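Local atomic coordinates of CIR protein (Plasmodium chabaudi chabaudi, PDB entry 6ZYV), a protein that is of unknown function but belongs to the Plasmodium interspersed repeat (PIR) family of variant antigens, linked to the infected red blood cell. Residues 187-192 against 233-238; 19-24 against 31-36. The protein carries 5 engineered substitutions. All blocks are in the same frame, centred on the assembly; numbering follows the deposited sequence.

Contact 1: 187-192 against 233-238; sequences NFVDEY and NFPPLP
Val-189 meets a proline-rich, extended segment through both of its methyl groups. CG2 rests on the ring of Pro-235, 3.8 Å from its CG, while CG1, anti to the carbonyl carbon (chi1 -56°), lies to one face of the peptide between Pro-236 and Leu-237, 3.9 Å from Pro-236 O. On the Tyr-192 side of Val-189 the Pro-238 ring fits between the two residues one helical turn apart: its CG lies 3.5 Å from the backbone oxygen Val-189 O, and its CD is 3.6 Å from Tyr-192 CD2. Leu-237 CD1 touches both aromatic rings obliquely, 3.8 Å from Phe-188 CE2 and equally close to Tyr-192 CD2, and the leucine side chain crosses that of Tyr-192 at about a right angle.

The contact is apolar apart from one bridge at its end. A water lies 2.6 Å from Tyr-192 OH and donates to Pro-238 O at 2.8 Å; both the water and that carbonyl oxygen lie in the tyrosine ring plane at its edge. A hydrogen bond to Tyr-208 OH gives the phenol a second anchor.

Further out, Tyr-219 of helix 213-226 touches both sides of the contact: its hydroxyl bonds to Pro-235 O, and its ring meets that of Phe-188 with planes at about 20°. From Pro-235 to Pro-238 the backbone is close to a polyproline II conformation, packed along helix 181-198, whose Phe-188 also packs against Ile-160, Leu-164 and Met-167 of helix 154-174.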
loop_
_atom_site.group_PDB
_atom_site.type_symbol
_atom_site.label_atom_id
_atom_site.label_comp_id
_atom_site.label_asym_id
_atom_site.label_seq_id
_atom_site.Cartn_x
_atom_site.Cartn_y
_atom_site.Cartn_z
ATOM N N ASN A 187 -4.770 21.191 1.364
ATOM C CA ASN A 187 -3.485 21.001 0.689
ATOM C C ASN A 187 -3.488 19.672 -0.089
ATOM O O ASN A 187 -2.949 19.605 -1.188
ATOM C CB ASN A 187 -2.333 21.011 1.686
ATOM C CG ASN A 187 -2.024 22.384 2.239
ATOM O OD1 ASN A 187 -2.379 23.402 1.658
ATOM N ND2 ASN A 187 -1.350 22.447 3.365
ATOM N N PHE A 188 -4.085 18.623 0.481
ATOM C CA PHE A 188 -4.187 17.316 -0.147
ATOM C C PHE A 188 -4.997 17.369 -1.463
ATOM O O PHE A 188 -4.532 16.851 -2.474
ATOM C CB PHE A 188 -4.786 16.301 0.840
ATOM C CG PHE A 188 -5.056 14.951 0.203
ATOM C CD1 PHE A 188 -4.017 14.057 -0.042
ATOM C CD2 PHE A 188 -6.334 14.606 -0.210
ATOM C CE1 PHE A 188 -4.262 12.842 -0.681
ATOM C CE2 PHE A 188 -6.571 13.409 -0.859
ATOM C CZ PHE A 188 -5.543 12.518 -1.065
ATOM N N VAL A 189 -6.191 17.986 -1.456
ATOM C CA VAL A 189 -7.012 18.077 -2.655
ATOM C C VAL A 189 -6.317 18.932 -3.736
ATOM O O VAL A 189 -6.396 18.591 -4.923
ATOM C CB VAL A 189 -8.489 18.492 -2.395
ATOM C CG1 VAL A 189 -9.164 17.552 -1.415
ATOM C CG2 VAL A 189 -8.653 19.942 -2.002
ATOM N N ASP A 190 -5.581 19.986 -3.333
ATOM C CA ASP A 190 -4.837 20.809 -4.294
ATOM C C ASP A 190 -3.674 19.998 -4.893
ATOM O O ASP A 190 -3.425 20.077 -6.082
ATOM C CB ASP A 190 -4.288 22.078 -3.619
ATOM C CG ASP A 190 -5.343 23.124 -3.272
ATOM O OD1 ASP A 190 -6.504 22.973 -3.710
ATOM O OD2 ASP A 190 -5.005 24.095 -2.564
ATOM N N GLU A 191 -2.983 19.211 -4.066
ATOM C CA GLU A 191 -1.874 18.362 -4.490
ATOM C C GLU A 191 -2.376 17.270 -5.457
ATOM O O GLU A 191 -1.726 16.977 -6.456
ATOM C CB GLU A 191 -1.212 17.723 -3.262
ATOM C CG GLU A 191 0.042 16.937 -3.596
ATOM C CD GLU A 191 0.614 16.087 -2.468
ATOM O OE1 GLU A 191 0.017 16.081 -1.366
ATOM O OE2 GLU A 191 1.654 15.420 -2.688
ATOM N N TYR A 192 -3.546 16.707 -5.169
ATOM C CA TYR A 192 -4.153 15.701 -6.019
ATOM C C TYR A 192 -4.643 16.325 -7.363
ATOM O O TYR A 192 -4.428 15.735 -8.428
ATOM C CB TYR A 192 -5.288 15.017 -5.269
ATOM C CG TYR A 192 -6.008 14.012 -6.130
ATOM C CD1 TYR A 192 -5.350 12.894 -6.627
ATOM C CD2 TYR A 192 -7.336 14.203 -6.490
ATOM C CE1 TYR A 192 -5.999 11.982 -7.442
ATOM C CE2 TYR A 192 -8.004 13.283 -7.282
ATOM C CZ TYR A 192 -7.331 12.170 -7.757
ATOM O OH TYR A 192 -7.973 11.305 -8.609
ATOM N N ASN A 233 -16.209 22.098 7.112
ATOM C CA ASN A 233 -16.680 21.895 5.753
ATOM C C ASN A 233 -15.463 21.524 4.904
ATOM O O ASN A 233 -14.740 22.392 4.451
ATOM C CB ASN A 233 -17.318 23.182 5.264
ATOM C CG ASN A 233 -17.835 23.173 3.852
ATOM O OD1 ASN A 233 -18.019 24.239 3.252
ATOM N ND2 ASN A 233 -18.109 21.994 3.284
ATOM N N PHE A 234 -15.233 20.240 4.713
ATOM C CA PHE A 234 -14.087 19.738 3.972
ATOM C C PHE A 234 -14.326 19.825 2.479
ATOM O O PHE A 234 -15.448 19.622 2.022
ATOM C CB PHE A 234 -13.760 18.299 4.404
ATOM C CG PHE A 234 -13.152 18.213 5.784
ATOM C CD1 PHE A 234 -11.783 18.279 5.957
ATOM C CD2 PHE A 234 -13.947 18.050 6.906
ATOM C CE1 PHE A 234 -11.222 18.188 7.224
ATOM C CE2 PHE A 234 -13.378 17.956 8.181
ATOM C CZ PHE A 234 -12.022 18.047 8.329
ATOM N N PRO A 235 -13.284 20.160 1.698
ATOM C CA PRO A 235 -13.465 20.216 0.248
ATOM C C PRO A 235 -13.666 18.806 -0.327
ATOM O O PRO A 235 -13.158 17.819 0.215
ATOM C CB PRO A 235 -12.142 20.847 -0.244
ATOM C CG PRO A 235 -11.148 20.430 0.762
ATOM C CD PRO A 235 -11.875 20.398 2.078
ATOM N N PRO A 236 -14.416 18.696 -1.430
ATOM C CA PRO A 236 -14.578 17.381 -2.064
ATOM C C PRO A 236 -13.323 16.988 -2.853
ATOM O O PRO A 236 -12.555 17.846 -3.289
ATOM C CB PRO A 236 -15.762 17.591 -3.005
ATOM C CG PRO A 236 -15.661 19.054 -3.402
ATOM C CD PRO A 236 -15.065 19.775 -2.211
ATOM N N LEU A 237 -13.115 15.690 -3.040
ATOM C CA LEU A 237 -11.981 15.201 -3.802
ATOM C C LEU A 237 -12.188 15.550 -5.280
ATOM O O LEU A 237 -13.266 15.297 -5.811
ATOM C CB LEU A 237 -11.859 13.684 -3.648
ATOM C CG LEU A 237 -10.585 13.100 -4.238
ATOM C CD1 LEU A 237 -9.402 13.399 -3.359
ATOM C CD2 LEU A 237 -10.722 11.623 -4.464
ATOM N N PRO A 238 -11.175 16.162 -5.934
ATOM C CA PRO A 238 -11.287 16.490 -7.368
ATOM C C PRO A 238 -11.739 15.315 -8.253
ATOM O O PRO A 238 -11.368 14.173 -7.990
ATOM C CB PRO A 238 -9.872 16.927 -7.732
ATOM C CG PRO A 238 -9.285 17.398 -6.446
ATOM C CD PRO A 238 -9.862 16.544 -5.389
HETATM O O HOH W 1 -10.487 11.792 -9.242
#

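Contact 2: 19-24 against 31-36; sequences DDCLQI and VCSDDT
Cys-21, the first residue to leave helical geometry after helix 8-20, brings its CA within 4.1 Å of Cys-32 CA, and the chain between them returns as a short loop. Their sulfurs form a disulfide, SG to SG 2.0 Å, with a torsion of 87° about the bond, close to the relaxed right angle. The two halves leave their backbones differently: Cys-21 SG lies beside its own N (chi1 -80°), whereas Cys-32 SG is anti to its N (chi1 -177°).

Gln-23, its chain bent at chi2, brings its amide against the Cys-32 half of the bridge, OE1 3.4 Å from Cys-32 CB. Before the cysteines, Asp-20 CB touches the backbone oxygen Val-31 O at 3.3 Å, while its carboxylate oxygen OD1 forms a salt bridge with Lys-16. Beyond them, Asp-34 OD1 accepts hydrogen bonds from Thr-36 N and Thr-36 OG1 (2.8 Å for the latter), both from the same face of its carboxylate plane; the former completes an Asx turn.

Farther along the same surface loop, Tyr-38 OH bonds back to Cys-21 O, a second link beside the disulfide. Just past helix 8-20, Leu-22 packs on Trp-94 and Ile-98 of helix 81-101, and Ile-24 on Ile-59 of helix 55-71.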
loop_
_atom_site.group_PDB
_atom_site.type_symbol
_atom_site.label_atom_id
_atom_site.label_comp_id
_atom_site.label_asym_id
_atom_site.label_seq_id
_atom_site.Cartn_x
_atom_site.Cartn_y
_atom_site.Cartn_z
ATOM N N ASP A 19 8.463 -0.181 5.728
ATOM C CA ASP A 19 9.382 0.712 5.029
ATOM C C ASP A 19 10.667 0.949 5.830
ATOM O O ASP A 19 11.767 0.745 5.301
ATOM C CB ASP A 19 8.716 2.067 4.720
ATOM C CG ASP A 19 8.033 2.163 3.380
ATOM O OD1 ASP A 19 8.293 1.303 2.525
ATOM O OD2 ASP A 19 7.218 3.101 3.188
ATOM N N ASP A 20 10.540 1.355 7.100
ATOM C CA ASP A 20 11.707 1.615 7.931
ATOM C C ASP A 20 12.576 0.368 8.131
ATOM O O ASP A 20 13.790 0.495 8.297
ATOM C CB ASP A 20 11.269 2.204 9.285
ATOM C CG ASP A 20 10.406 3.453 9.154
ATOM O OD1 ASP A 20 10.481 4.120 8.097
ATOM O OD2 ASP A 20 9.647 3.758 10.104
ATOM N N CYS A 21 11.989 -0.827 8.069
ATOM C CA CYS A 21 12.717 -2.055 8.329
ATOM C C CYS A 21 13.215 -2.789 7.129
ATOM O O CYS A 21 13.702 -3.898 7.325
ATOM C CB CYS A 21 11.875 -2.982 9.190
ATOM S SG CYS A 21 11.910 -2.580 10.947
ATOM N N LEU A 22 13.098 -2.244 5.912
ATOM C CA LEU A 22 13.468 -3.016 4.731
ATOM C C LEU A 22 14.969 -3.390 4.642
ATOM O O LEU A 22 15.305 -4.351 3.943
ATOM C CB LEU A 22 12.972 -2.362 3.444
ATOM C CG LEU A 22 12.268 -3.309 2.456
ATOM C CD1 LEU A 22 11.231 -4.216 3.139
ATOM C CD2 LEU A 22 11.608 -2.539 1.360
ATOM N N GLN A 23 15.850 -2.686 5.373
ATOM C CA GLN A 23 17.285 -3.000 5.445
ATOM C C GLN A 23 18.030 -2.973 4.095
ATOM O O GLN A 23 19.179 -3.417 4.019
ATOM C CB GLN A 23 17.510 -4.354 6.153
ATOM C CG GLN A 23 18.032 -4.240 7.579
ATOM C CD GLN A 23 17.033 -3.606 8.507
ATOM O OE1 GLN A 23 17.095 -2.405 8.797
ATOM N NE2 GLN A 23 16.089 -4.405 8.999
ATOM N N ILE A 24 17.397 -2.451 3.044
ATOM C CA ILE A 24 18.020 -2.371 1.729
ATOM C C ILE A 24 18.765 -1.053 1.591
ATOM O O ILE A 24 18.169 0.015 1.714
ATOM C CB ILE A 24 16.974 -2.576 0.610
ATOM C CG1 ILE A 24 16.379 -3.983 0.685
ATOM C CG2 ILE A 24 17.571 -2.303 -0.766
ATOM C CD1 ILE A 24 15.149 -4.076 0.051
ATOM N N VAL A 31 14.944 4.201 10.163
ATOM C CA VAL A 31 15.597 3.177 10.983
ATOM C C VAL A 31 14.601 2.113 11.422
ATOM O O VAL A 31 13.468 2.427 11.783
ATOM C CB VAL A 31 16.354 3.787 12.189
ATOM C CG1 VAL A 31 17.178 2.732 12.919
ATOM C CG2 VAL A 31 17.251 4.919 11.736
ATOM N N CYS A 32 15.025 0.853 11.369
ATOM C CA CYS A 32 14.190 -0.279 11.723
ATOM C C CYS A 32 13.895 -0.354 13.214
ATOM O O CYS A 32 14.804 -0.570 14.019
ATOM C CB CYS A 32 14.809 -1.574 11.214
ATOM S SG CYS A 32 13.809 -3.046 11.537
ATOM N N SER A 33 12.608 -0.228 13.569
ATOM C CA SER A 33 12.127 -0.300 14.945
ATOM C C SER A 33 12.238 -1.717 15.557
ATOM O O SER A 33 12.203 -1.860 16.777
ATOM C CB SER A 33 10.678 0.164 15.001
ATOM O OG SER A 33 9.872 -0.636 14.151
ATOM N N ASP A 34 12.354 -2.750 14.727
ATOM C CA ASP A 34 12.470 -4.125 15.205
ATOM C C ASP A 34 13.188 -4.953 14.136
ATOM O O ASP A 34 12.619 -5.219 13.079
ATOM C CB ASP A 34 11.074 -4.702 15.505
ATOM C CG ASP A 34 11.043 -6.155 15.949
ATOM O OD1 ASP A 34 12.082 -6.658 16.409
ATOM O OD2 ASP A 34 9.977 -6.797 15.814
ATOM N N ASP A 35 14.426 -5.367 14.411
ATOM C CA ASP A 35 15.234 -6.150 13.473
ATOM C C ASP A 35 14.662 -7.523 13.134
ATOM O O ASP A 35 15.060 -8.106 12.129
ATOM C CB ASP A 35 16.667 -6.298 13.996
ATOM C CG ASP A 35 17.440 -4.997 14.048
ATOM O OD1 ASP A 35 17.051 -4.039 13.333
ATOM O OD2 ASP A 35 18.444 -4.939 14.786
ATOM N N THR A 36 13.750 -8.040 13.958
ATOM C CA THR A 36 13.158 -9.348 13.718
ATOM C C THR A 36 11.745 -9.293 13.126
ATOM O O THR A 36 11.173 -10.354 12.897
ATOM C CB THR A 36 13.199 -10.167 15.017
ATOM O OG1 THR A 36 12.498 -9.452 16.042
ATOM C CG2 THR A 36 14.625 -10.459 15.477
#

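Overall arrangement
Contacts 1 and 2 lie in distant parts of one helical chain without strands, with centres 33 Å apart and nearest atoms about 15 Å apart, and do not touch. Contact 2 is complete well before contact 1 begins along the sequence, and both belong to the Cir/Yir/Bir part of the protein. Each pins an irregular segment to a helix or its end, but by different means: contact 2 covalently, across a short loop at the surface, and contact 1 by apolar side chains and a water, joining residues that enclose mostly helical sequence. Their centres lie about 21 Å (contact 1) and 17 Å (contact 2) from the centre of the chain.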